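PDB 3E1T: halogenase from Chondromyces crocatus, which probably catalyses the FAD-dependent chlorination step in the biosynthesis of the myxobacterial natural product chondrochloren. Local coordinates for residues 220-225 and 230-235; 200-205 and 209-214; 79-84 and 309-314. All coordinates share one frame; numbering follows the deposited sequence.

How the contacts relate
The chain enters this region on strand 75-82; its end and the two residues after it, 79-84, form the first half of contact 3. Much later, contact 2 closes a short loop: 200-205 leaves strand 189-197 and packs on the start of strand 210-215 after only three intervening residues. Contact 1 follows in series, the hairpin of strands 218-224 and 229-237. Only then does 309-314 return to 79-84, so contact 3 closes a long loop in which contacts 1 and 2 are both nested. Strands 75-82, 210-215, 218-224 and 229-237 lie side by side in that order in one mixed sheet, and contact 3 joins this sheet to the turn beside the flavin.

Contact 1 (220-225 and 230-235); sequences FWYIPL and TSVGAV
Trp221 and Gly233 form one hydrogen-bonded pair of an antiparallel hairpin, and Ile223 and Ser231 form the next. Trp221 N gives its bond to Gly233 O at 2.8 Å and Ile223 N reaches Ser231 O at 2.9 Å; the return bonds run from Gly233 N to Trp221 O and from Ser231 N to Ile223 O.

A side-chain bond adds to this ladder. The indole NE1 of Trp221 donates to Ser231 OG at 2.9 Å, nearly straight at 171° and in the plane of the ring, while the same hydroxyl is also bonded to Glu48. This holds the indole along strand 229-237, and with chi1 at 78° its CG stands between the backbone N and the carbonyl carbon, which swings the ring back over the partner strand.

Three CH-pi contacts follow. Gly233 CA lies 3.5 Å from the centroid of the six-membered ring of Trp221, almost on its normal; a CB at Gly233 would clash with CZ2, so the bare backbone is what admits the indole. On the other face of the sheet, Thr230 CG2 sits over the centre of the Tyr222 ring, 3.5 Å from its centroid, and Ala234 CB covers one face of Phe220 nearer the rim.

Apolar contacts fill in between: Val232 sends CG1 to Phe220 CD1 and CG2 to Tyr222 CD1, and Val235 CG2 meets the indole edge at CZ3, 3.7 Å away. The polar ends look elsewhere, Tyr222 OH to Lys200 O and Thr230 OG1 to Arg201.

Trp221 touches FAD on its side of the sheet, whereas Phe220, Tyr222, Val232 and Ala234 pack under helices 248-257 and 260-266; strands 210-215 and 189-197 flank the hairpin.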
loop_
_atom_site.group_PDB
_atom_site.type_symbol
_atom_site.label_atom_id
_atom_site.label_comp_id
_atom_site.label_asym_id
_atom_site.label_seq_id
_atom_site.Cartn_x
_atom_site.Cartn_y
_atom_site.Cartn_z
ATOM N N PHE A 220 -2.954 -11.980 11.766
ATOM C CA PHE A 220 -4.255 -11.751 11.149
ATOM C C PHE A 220 -4.572 -10.267 11.096
ATOM O O PHE A 220 -4.205 -9.514 12.004
ATOM C CB PHE A 220 -5.352 -12.430 11.978
ATOM C CG PHE A 220 -5.687 -13.815 11.545
ATOM C CD1 PHE A 220 -6.595 -14.030 10.511
ATOM C CD2 PHE A 220 -5.134 -14.910 12.197
ATOM C CE1 PHE A 220 -6.925 -15.324 10.106
ATOM C CE2 PHE A 220 -5.447 -16.208 11.813
ATOM C CZ PHE A 220 -6.353 -16.424 10.769
ATOM N N TRP A 221 -5.250 -9.839 10.037
ATOM C CA TRP A 221 -5.997 -8.586 10.092
ATOM C C TRP A 221 -7.486 -8.878 10.210
ATOM O O TRP A 221 -7.954 -9.949 9.801
ATOM C CB TRP A 221 -5.700 -7.664 8.901
ATOM C CG TRP A 221 -6.388 -8.026 7.598
ATOM C CD1 TRP A 221 -7.696 -7.805 7.268
ATOM C CD2 TRP A 221 -5.779 -8.624 6.438
ATOM N NE1 TRP A 221 -7.953 -8.256 5.988
ATOM C CE2 TRP A 221 -6.790 -8.750 5.453
ATOM C CE3 TRP A 221 -4.484 -9.083 6.145
ATOM C CZ2 TRP A 221 -6.545 -9.306 4.193
ATOM C CZ3 TRP A 221 -4.235 -9.625 4.884
ATOM C CH2 TRP A 221 -5.270 -9.741 3.923
ATOM N N TYR A 222 -8.220 -7.917 10.767
ATOM C CA TYR A 222 -9.653 -8.051 11.066
ATOM C C TYR A 222 -10.234 -6.656 10.906
ATOM O O TYR A 222 -10.100 -5.819 11.791
ATOM C CB TYR A 222 -9.861 -8.549 12.502
ATOM C CG TYR A 222 -11.304 -8.893 12.882
ATOM C CD1 TYR A 222 -11.787 -10.189 12.727
ATOM C CD2 TYR A 222 -12.164 -7.934 13.427
ATOM C CE1 TYR A 222 -13.097 -10.527 13.085
ATOM C CE2 TYR A 222 -13.500 -8.268 13.803
ATOM C CZ TYR A 222 -13.949 -9.563 13.621
ATOM O OH TYR A 222 -15.238 -9.936 13.973
ATOM N N ILE A 223 -10.825 -6.399 9.747
ATOM C CA ILE A 223 -11.267 -5.060 9.372
ATOM C C ILE A 223 -12.779 -5.063 9.239
ATOM O O ILE A 223 -13.318 -5.802 8.408
ATOM C CB ILE A 223 -10.655 -4.610 8.032
ATOM C CG1 ILE A 223 -9.120 -4.629 8.098
ATOM C CG2 ILE A 223 -11.188 -3.230 7.631
ATOM C CD1 ILE A 223 -8.419 -4.494 6.730
ATOM N N PRO A 224 -13.472 -4.256 10.067
ATOM C CA PRO A 224 -14.922 -4.138 9.906
ATOM C C PRO A 224 -15.268 -3.224 8.732
ATOM O O PRO A 224 -14.794 -2.076 8.661
ATOM C CB PRO A 224 -15.383 -3.530 11.233
ATOM C CG PRO A 224 -14.183 -2.739 11.737
ATOM C CD PRO A 224 -12.950 -3.429 11.176
ATOM N N LEU A 225 -16.076 -3.744 7.812
ATOM C CA LEU A 225 -16.494 -2.992 6.627
ATOM C C LEU A 225 -17.902 -2.416 6.767
ATOM O O LEU A 225 -18.219 -1.367 6.204
ATOM C CB LEU A 225 -16.383 -3.878 5.391
ATOM C CG LEU A 225 -14.948 -4.354 5.117
ATOM C CD1 LEU A 225 -14.925 -5.267 3.925
ATOM C CD2 LEU A 225 -14.012 -3.146 4.922
ATOM N N THR A 230 -17.010 -8.234 7.758
ATOM C CA THR A 230 -15.607 -8.144 8.172
ATOM C C THR A 230 -14.643 -8.822 7.186
ATOM O O THR A 230 -14.841 -9.981 6.786
ATOM C CB THR A 230 -15.364 -8.717 9.592
ATOM O OG1 THR A 230 -16.366 -8.228 10.494
ATOM C CG2 THR A 230 -13.982 -8.290 10.115
ATOM N N SER A 231 -13.604 -8.076 6.806
ATOM C CA SER A 231 -12.472 -8.605 6.033
ATOM C C SER A 231 -11.491 -9.261 6.986
ATOM O O SER A 231 -11.110 -8.662 7.983
ATOM C CB SER A 231 -11.772 -7.469 5.286
ATOM O OG SER A 231 -10.535 -7.898 4.744
ATOM N N VAL A 232 -11.085 -10.487 6.694
ATOM C CA VAL A 232 -10.224 -11.237 7.601
ATOM C C VAL A 232 -9.145 -11.972 6.816
ATOM O O VAL A 232 -9.442 -12.783 5.924
ATOM C CB VAL A 232 -11.009 -12.256 8.482
ATOM C CG1 VAL A 232 -10.058 -12.959 9.463
ATOM C CG2 VAL A 232 -12.140 -11.556 9.271
ATOM N N GLY A 233 -7.894 -11.703 7.167
ATOM C CA GLY A 233 -6.777 -12.264 6.425
ATOM C C GLY A 233 -5.655 -12.732 7.310
ATOM O O GLY A 233 -5.334 -12.074 8.307
ATOM N N ALA A 234 -5.085 -13.879 6.953
ATOM C CA ALA A 234 -3.892 -14.413 7.606
ATOM C C ALA A 234 -2.681 -14.132 6.716
ATOM O O ALA A 234 -2.703 -14.416 5.505
ATOM C CB ALA A 234 -4.043 -15.894 7.841
ATOM N N VAL A 235 -1.665 -13.513 7.312
ATOM C CA VAL A 235 -0.403 -13.229 6.638
ATOM C C VAL A 235 0.593 -14.235 7.235
ATOM O O VAL A 235 0.939 -14.149 8.419
ATOM C CB VAL A 235 0.064 -11.769 6.870
ATOM C CG1 VAL A 235 1.433 -11.522 6.255
ATOM C CG2 VAL A 235 -0.980 -10.751 6.318
#

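Contact 2 (200-205 and 209-214); sequences KRLPAP and NILSAA
The loop that leads from strand 189-197 into strand 210-215 folds back on the beginning of the second strand, and Leu202 is the residue through which it does so. Its CD1 methyl does most of the touching: it lies 3.6 Å from Asn209 CB and 3.7 Å from the carbonyl O of Asn209, and then looks along the strand to Leu211 CB at 4.2 Å. The other branch, CD2, meets Leu211 CD1 at the same 4.2 Å, so CD1 bridges Asn209 and Leu211, while CD2 touches Leu211 alone. The leucine and asparagine side chains cross at about a right angle.

On the strand side, Leu211 has CG anti to the backbone N (chi1 167°), which brings its CD1 branch beside Leu202 CD2. Between Asn209 and Leu211 in the strand, Ile210 points away from the loop, to the flavin side of the sheet, and lends this contact little more than its carbonyl. The interface is small and made by van der Waals contact, with 150 Å² buried in all.

Neighbours enlarge it. Leu202 and Leu211 both also lie on Thr80 of the adjoining strand 75-82, and helix 260-266 covers them with Tyr265 and Ile261 respectively. The loop itself is tied down by polar bonds at its start: Lys200 NZ makes a salt bridge with Glu264, and Arg201 NH2 bonds Ser226 O.

A loop leucine closed over the start of the next strand in a mixed sheet backed by helices is consistent with the non-Rossmann part of FAD-dependent halogenases, in which one face of a sheet lies toward the isoalloxazine and the other toward helices.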
loop_
_atom_site.group_PDB
_atom_site.type_symbol
_atom_site.label_atom_id
_atom_site.label_comp_id
_atom_site.label_asym_id
_atom_site.label_seq_id
_atom_site.Cartn_x
_atom_site.Cartn_y
_atom_site.Cartn_z
ATOM N N LYS A 200 -17.855 -10.342 15.748
ATOM C CA LYS A 200 -17.820 -9.392 16.846
ATOM C C LYS A 200 -17.003 -8.161 16.493
ATOM O O LYS A 200 -16.332 -8.112 15.454
ATOM C CB LYS A 200 -17.263 -10.046 18.113
ATOM C CG LYS A 200 -18.001 -11.315 18.540
ATOM C CD LYS A 200 -17.937 -11.518 20.043
ATOM C CE LYS A 200 -16.522 -11.813 20.511
ATOM N NZ LYS A 200 -16.398 -11.705 21.991
ATOM N N ARG A 201 -17.064 -7.171 17.375
ATOM C CA ARG A 201 -16.357 -5.915 17.195
ATOM C C ARG A 201 -15.520 -5.565 18.424
ATOM O O ARG A 201 -15.746 -6.092 19.522
ATOM C CB ARG A 201 -17.355 -4.798 16.887
ATOM C CG ARG A 201 -18.182 -5.024 15.614
ATOM C CD ARG A 201 -17.513 -4.348 14.438
ATOM N NE ARG A 201 -18.088 -4.692 13.136
ATOM C CZ ARG A 201 -17.752 -5.763 12.420
ATOM N NH1 ARG A 201 -16.866 -6.630 12.884
ATOM N NH2 ARG A 201 -18.298 -5.962 11.234
ATOM N N LEU A 202 -14.544 -4.682 18.226
ATOM C CA LEU A 202 -13.741 -4.148 19.322
ATOM C C LEU A 202 -14.611 -3.317 20.277
ATOM O O LEU A 202 -15.631 -2.755 19.853
ATOM C CB LEU A 202 -12.567 -3.320 18.779
ATOM C CG LEU A 202 -11.417 -4.082 18.094
ATOM C CD1 LEU A 202 -10.520 -3.120 17.343
ATOM C CD2 LEU A 202 -10.588 -4.920 19.072
ATOM N N PRO A 203 -14.207 -3.234 21.562
ATOM C CA PRO A 203 -14.997 -2.591 22.618
ATOM C C PRO A 203 -15.067 -1.073 22.502
ATOM O O PRO A 203 -14.586 -0.500 21.522
ATOM C CB PRO A 203 -14.235 -2.946 23.909
ATOM C CG PRO A 203 -13.193 -3.934 23.538
ATOM C CD PRO A 203 -12.932 -3.769 22.078
ATOM N N ALA A 204 -15.662 -0.447 23.525
ATOM C CA ALA A 204 -15.597 1.001 23.763
ATOM C C ALA A 204 -16.153 1.776 22.571
ATOM O O ALA A 204 -17.151 1.333 21.990
ATOM C CB ALA A 204 -14.170 1.417 24.107
ATOM N N PRO A 205 -15.533 2.929 22.207
ATOM C CA PRO A 205 -15.891 3.576 20.947
ATOM C C PRO A 205 -15.003 3.113 19.775
ATOM O O PRO A 205 -14.900 3.807 18.765
ATOM C CB PRO A 205 -15.631 5.051 21.246
ATOM C CG PRO A 205 -14.487 5.042 22.217
ATOM C CD PRO A 205 -14.507 3.709 22.930
ATOM N N ASN A 209 -12.152 0.389 14.561
ATOM C CA ASN A 209 -10.710 0.216 14.492
ATOM C C ASN A 209 -10.342 -1.072 13.779
ATOM O O ASN A 209 -11.098 -2.050 13.803
ATOM C CB ASN A 209 -10.088 0.180 15.891
ATOM C CG ASN A 209 -9.890 1.548 16.481
ATOM O OD1 ASN A 209 -10.573 2.499 16.121
ATOM N ND2 ASN A 209 -8.941 1.655 17.398
ATOM N N ILE A 210 -9.174 -1.067 13.147
ATOM C CA ILE A 210 -8.585 -2.303 12.650
ATOM C C ILE A 210 -7.984 -3.062 13.829
ATOM O O ILE A 210 -7.447 -2.455 14.775
ATOM C CB ILE A 210 -7.512 -2.048 11.538
ATOM C CG1 ILE A 210 -6.995 -3.372 10.958
ATOM C CG2 ILE A 210 -6.367 -1.187 12.067
ATOM C CD1 ILE A 210 -6.103 -3.231 9.704
ATOM N N LEU A 211 -8.110 -4.382 13.779
ATOM C CA LEU A 211 -7.432 -5.266 14.707
ATOM C C LEU A 211 -6.419 -6.124 13.937
ATOM O O LEU A 211 -6.759 -6.727 12.918
ATOM C CB LEU A 211 -8.448 -6.170 15.418
ATOM C CG LEU A 211 -7.918 -7.374 16.210
ATOM C CD1 LEU A 211 -7.259 -6.947 17.520
ATOM C CD2 LEU A 211 -9.047 -8.379 16.478
ATOM N N SER A 212 -5.179 -6.153 14.420
ATOM C CA SER A 212 -4.151 -7.047 13.883
ATOM C C SER A 212 -3.598 -7.882 15.021
ATOM O O SER A 212 -3.265 -7.346 16.091
ATOM C CB SER A 212 -3.018 -6.264 13.217
ATOM O OG SER A 212 -3.522 -5.281 12.325
ATOM N N ALA A 213 -3.490 -9.184 14.787
ATOM C CA ALA A 213 -3.135 -10.121 15.835
ATOM C C ALA A 213 -2.115 -11.183 15.401
ATOM O O ALA A 213 -2.375 -11.993 14.510
ATOM C CB ALA A 213 -4.414 -10.781 16.394
ATOM N N ALA A 214 -0.963 -11.177 16.056
ATOM C CA ALA A 214 0.079 -12.169 15.839
ATOM C C ALA A 214 -0.273 -13.519 16.471
ATOM O O ALA A 214 -0.868 -13.575 17.555
ATOM C CB ALA A 214 1.393 -11.658 16.395
#

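Contact 3 (79-84 and 309-314); sequences GTFRWG and DPVFSS. With FAD (flavin-adenine dinucleotide), chain C.
The hydrogen bond from Ser313 N to Pro310 O, 3.1 Å long, closes a type II beta turn whose central residues, Val311 and Phe312, both meet Phe81 of strand 75-82. The turn lies beside the isoalloxazine of FAD, and the contact is one of the places where the sheet borders the flavin pocket.

Phe81 is approached from two directions. Val311 CG2, anti to the backbone N (chi1 61° for CG1), is thereby directed at the edge of its ring, 3.8 Å from CE2, while Phe312 lies obliquely to it, with the planes at 40° and Phe81 CZ standing over one face of Phe312, offset toward the rim. Phe81 CE1 comes within 3.6 Å of Phe312 CE2. Val311 CG2 also reaches Trp83 CH2, and Trp83 in turn stacks on Phe365 and gives its NE1 bond to the carbonyl of that residue. Phe365 meets Phe312 edge-to-face as well. With an alanine at Phe312, Phe81 and Phe365 would probably lose the ring lying against both, and a gap would open beside the turn.

The residues at the ends of the turn face the cofactor: Ser313 OG is 3.5 Å from flavin O4, and Pro310 CB rests 3.6 Å from flavin C6.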
loop_
_atom_site.group_PDB
_atom_site.type_symbol
_atom_site.label_atom_id
_atom_site.label_comp_id
_atom_site.label_asym_id
_atom_site.label_seq_id
_atom_site.Cartn_x
_atom_site.Cartn_y
_atom_site.Cartn_z
ATOM N N GLY A 79 -5.955 1.770 15.785
ATOM C CA GLY A 79 -5.977 0.316 15.737
ATOM C C GLY A 79 -5.606 -0.376 17.030
ATOM O O GLY A 79 -5.014 0.218 17.939
ATOM N N THR A 80 -5.964 -1.648 17.095
ATOM C CA THR A 80 -5.627 -2.499 18.215
ATOM C C THR A 80 -4.677 -3.603 17.742
ATOM O O THR A 80 -4.859 -4.168 16.660
ATOM C CB THR A 80 -6.892 -3.091 18.819
ATOM O OG1 THR A 80 -7.819 -2.029 19.086
ATOM C CG2 THR A 80 -6.587 -3.832 20.109
ATOM N N PHE A 81 -3.655 -3.873 18.547
ATOM C CA PHE A 81 -2.662 -4.897 18.243
ATOM C C PHE A 81 -2.518 -5.902 19.362
ATOM O O PHE A 81 -2.398 -5.528 20.531
ATOM C CB PHE A 81 -1.294 -4.268 18.000
ATOM C CG PHE A 81 -1.129 -3.678 16.635
ATOM C CD1 PHE A 81 -1.379 -2.334 16.417
ATOM C CD2 PHE A 81 -0.708 -4.464 15.571
ATOM C CE1 PHE A 81 -1.220 -1.780 15.139
ATOM C CE2 PHE A 81 -0.549 -3.922 14.292
ATOM C CZ PHE A 81 -0.808 -2.584 14.079
ATOM N N ARG A 82 -2.545 -7.178 18.990
ATOM C CA ARG A 82 -1.996 -8.232 19.826
ATOM C C ARG A 82 -0.644 -8.618 19.213
ATOM O O ARG A 82 -0.561 -9.383 18.243
ATOM C CB ARG A 82 -2.992 -9.397 19.964
ATOM C CG ARG A 82 -2.406 -10.790 20.012
ATOM C CD ARG A 82 -1.838 -11.175 21.350
ATOM N NE ARG A 82 -0.516 -10.612 21.610
ATOM C CZ ARG A 82 0.636 -11.119 21.178
ATOM N NH1 ARG A 82 0.659 -12.198 20.406
ATOM N NH2 ARG A 82 1.774 -10.525 21.506
ATOM N N TRP A 83 0.416 -8.055 19.789
ATOM C CA TRP A 83 1.705 -7.981 19.127
ATOM C C TRP A 83 2.750 -7.508 20.119
ATOM O O TRP A 83 2.523 -6.549 20.852
ATOM C CB TRP A 83 1.614 -6.950 17.999
ATOM C CG TRP A 83 2.646 -7.041 16.898
ATOM C CD1 TRP A 83 3.978 -6.770 16.984
ATOM C CD2 TRP A 83 2.390 -7.371 15.528
ATOM N NE1 TRP A 83 4.581 -6.943 15.753
ATOM C CE2 TRP A 83 3.625 -7.308 14.843
ATOM C CE3 TRP A 83 1.237 -7.722 14.815
ATOM C CZ2 TRP A 83 3.737 -7.578 13.475
ATOM C CZ3 TRP A 83 1.352 -7.999 13.455
ATOM C CH2 TRP A 83 2.592 -7.921 12.802
ATOM N N GLY A 84 3.900 -8.173 20.115
ATOM C CA GLY A 84 5.016 -7.800 20.972
ATOM C C GLY A 84 5.225 -8.764 22.123
ATOM O O GLY A 84 4.972 -9.971 22.002
ATOM N N ASP A 309 4.148 -4.048 2.893
ATOM C CA ASP A 309 3.495 -5.147 3.616
ATOM C C ASP A 309 2.224 -4.566 4.232
ATOM O O ASP A 309 2.184 -3.379 4.514
ATOM C CB ASP A 309 4.447 -5.714 4.706
ATOM C CG ASP A 309 3.918 -6.972 5.372
ATOM O OD1 ASP A 309 4.057 -8.078 4.801
ATOM O OD2 ASP A 309 3.364 -6.861 6.492
ATOM N N PRO A 310 1.176 -5.383 4.417
ATOM C CA PRO A 310 -0.106 -4.849 4.897
ATOM C C PRO A 310 -0.181 -4.314 6.336
ATOM O O PRO A 310 -1.183 -3.677 6.669
ATOM C CB PRO A 310 -1.066 -6.047 4.767
ATOM C CG PRO A 310 -0.371 -7.031 3.904
ATOM C CD PRO A 310 1.080 -6.821 4.128
ATOM N N VAL A 311 0.814 -4.565 7.190
ATOM C CA VAL A 311 0.679 -4.085 8.567
ATOM C C VAL A 311 0.882 -2.574 8.588
ATOM O O VAL A 311 1.772 -2.059 7.905
ATOM C CB VAL A 311 1.576 -4.837 9.592
ATOM C CG1 VAL A 311 3.033 -4.695 9.282
ATOM C CG2 VAL A 311 1.274 -4.354 11.020
ATOM N N PHE A 312 0.038 -1.889 9.361
ATOM C CA PHE A 312 -0.086 -0.427 9.368
ATOM C C PHE A 312 -0.676 0.229 8.099
ATOM O O PHE A 312 -0.710 1.450 7.989
ATOM C CB PHE A 312 1.200 0.266 9.852
ATOM C CG PHE A 312 1.406 0.167 11.339
ATOM C CD1 PHE A 312 2.397 -0.650 11.866
ATOM C CD2 PHE A 312 0.580 0.870 12.214
ATOM C CE1 PHE A 312 2.577 -0.753 13.248
ATOM C CE2 PHE A 312 0.757 0.785 13.588
ATOM C CZ PHE A 312 1.760 -0.037 14.110
ATOM N N SER A 313 -1.173 -0.591 7.167
ATOM C CA SER A 313 -2.087 -0.121 6.117
ATOM C C SER A 313 -1.589 1.088 5.327
ATOM O O SER A 313 -2.250 2.131 5.305
ATOM C CB SER A 313 -3.440 0.225 6.734
ATOM O OG SER A 313 -4.051 -0.905 7.326
ATOM N N SER A 314 -0.432 0.962 4.691
ATOM C CA SER A 314 0.150 2.104 3.993
ATOM C C SER A 314 -0.029 2.115 2.479
ATOM O O SER A 314 0.361 3.082 1.841
ATOM C CB SER A 314 1.632 2.215 4.319
ATOM O OG SER A 314 2.352 1.141 3.748
HETATM P PA FAD C . -4.703 -1.145 -7.829
HETATM O O1A FAD C . -5.642 -0.830 -6.695
HETATM O O2A FAD C . -4.272 -2.568 -7.917
HETATM O O5B FAD C . -5.462 -0.752 -9.199
HETATM C C5B FAD C . -4.823 -0.872 -10.460
HETATM C C4B FAD C . -5.882 -0.907 -11.566
HETATM O O4B FAD C . -5.288 -1.142 -12.827
HETATM C C3B FAD C . -6.878 -2.039 -11.338
HETATM O O3B FAD C . -8.172 -1.481 -11.330
HETATM C C2B FAD C . -6.711 -2.961 -12.528
HETATM O O2B FAD C . -7.960 -3.416 -12.968
HETATM C C1B FAD C . -6.064 -2.056 -13.561
HETATM N N9A FAD C . -5.192 -2.729 -14.540
HETATM C C8A FAD C . -4.332 -3.782 -14.355
HETATM N N7A FAD C . -3.726 -4.037 -15.538
HETATM C C5A FAD C . -4.174 -3.158 -16.468
HETATM C C6A FAD C . -3.905 -2.969 -17.832
HETATM N N6A FAD C . -3.140 -3.826 -18.521
HETATM N N1A FAD C . -4.548 -1.955 -18.502
HETATM C C2A FAD C . -5.466 -1.156 -17.872
HETATM N N3A FAD C . -5.731 -1.360 -16.535
HETATM C C4A FAD C . -5.095 -2.334 -15.846
HETATM N N1 FAD C . -3.581 -0.965 1.476
HETATM C C2 FAD C . -4.221 -0.139 2.358
HETATM O O2 FAD C . -4.172 1.072 2.156
HETATM N N3 FAD C . -4.881 -0.683 3.446
HETATM C C4 FAD C . -4.913 -2.059 3.645
HETATM O O4 FAD C . -5.518 -2.548 4.601
HETATM C C4X FAD C . -4.250 -2.894 2.755
HETATM N N5 FAD C . -4.259 -4.267 2.917
HETATM C C5X FAD C . -3.600 -5.074 2.010
HETATM C C6 FAD C . -3.593 -6.464 2.169
HETATM C C7 FAD C . -2.918 -7.274 1.243
HETATM C C7M FAD C . -2.734 -8.734 1.550
HETATM C C8 FAD C . -2.245 -6.697 0.159
HETATM C C8M FAD C . -1.341 -7.509 -0.741
HETATM C C9 FAD C . -2.267 -5.316 0.001
HETATM C C9A FAD C . -2.935 -4.498 0.920
HETATM N N10 FAD C . -2.944 -3.129 0.734
HETATM C C10 FAD C . -3.589 -2.327 1.652
HETATM C "C1'" FAD C . -2.323 -2.508 -0.505
HETATM C "C2'" FAD C . -3.340 -2.062 -1.562
HETATM O "O2'" FAD C . -3.988 -3.217 -2.056
HETATM C "C3'" FAD C . -2.643 -1.344 -2.729
HETATM O "O3'" FAD C . -1.541 -0.592 -2.269
HETATM C "C4'" FAD C . -3.523 -0.360 -3.499
HETATM O "O4'" FAD C . -4.611 -1.051 -4.071
HETATM C "C5'" FAD C . -2.698 0.294 -4.608
HETATM O "O5'" FAD C . -3.552 0.938 -5.513
HETATM P P FAD C . -3.140 1.134 -7.053
HETATM O O1P FAD C . -3.959 2.268 -7.634
HETATM O O2P FAD C . -1.680 1.441 -7.174
HETATM O O3P FAD C . -3.371 -0.279 -7.737
#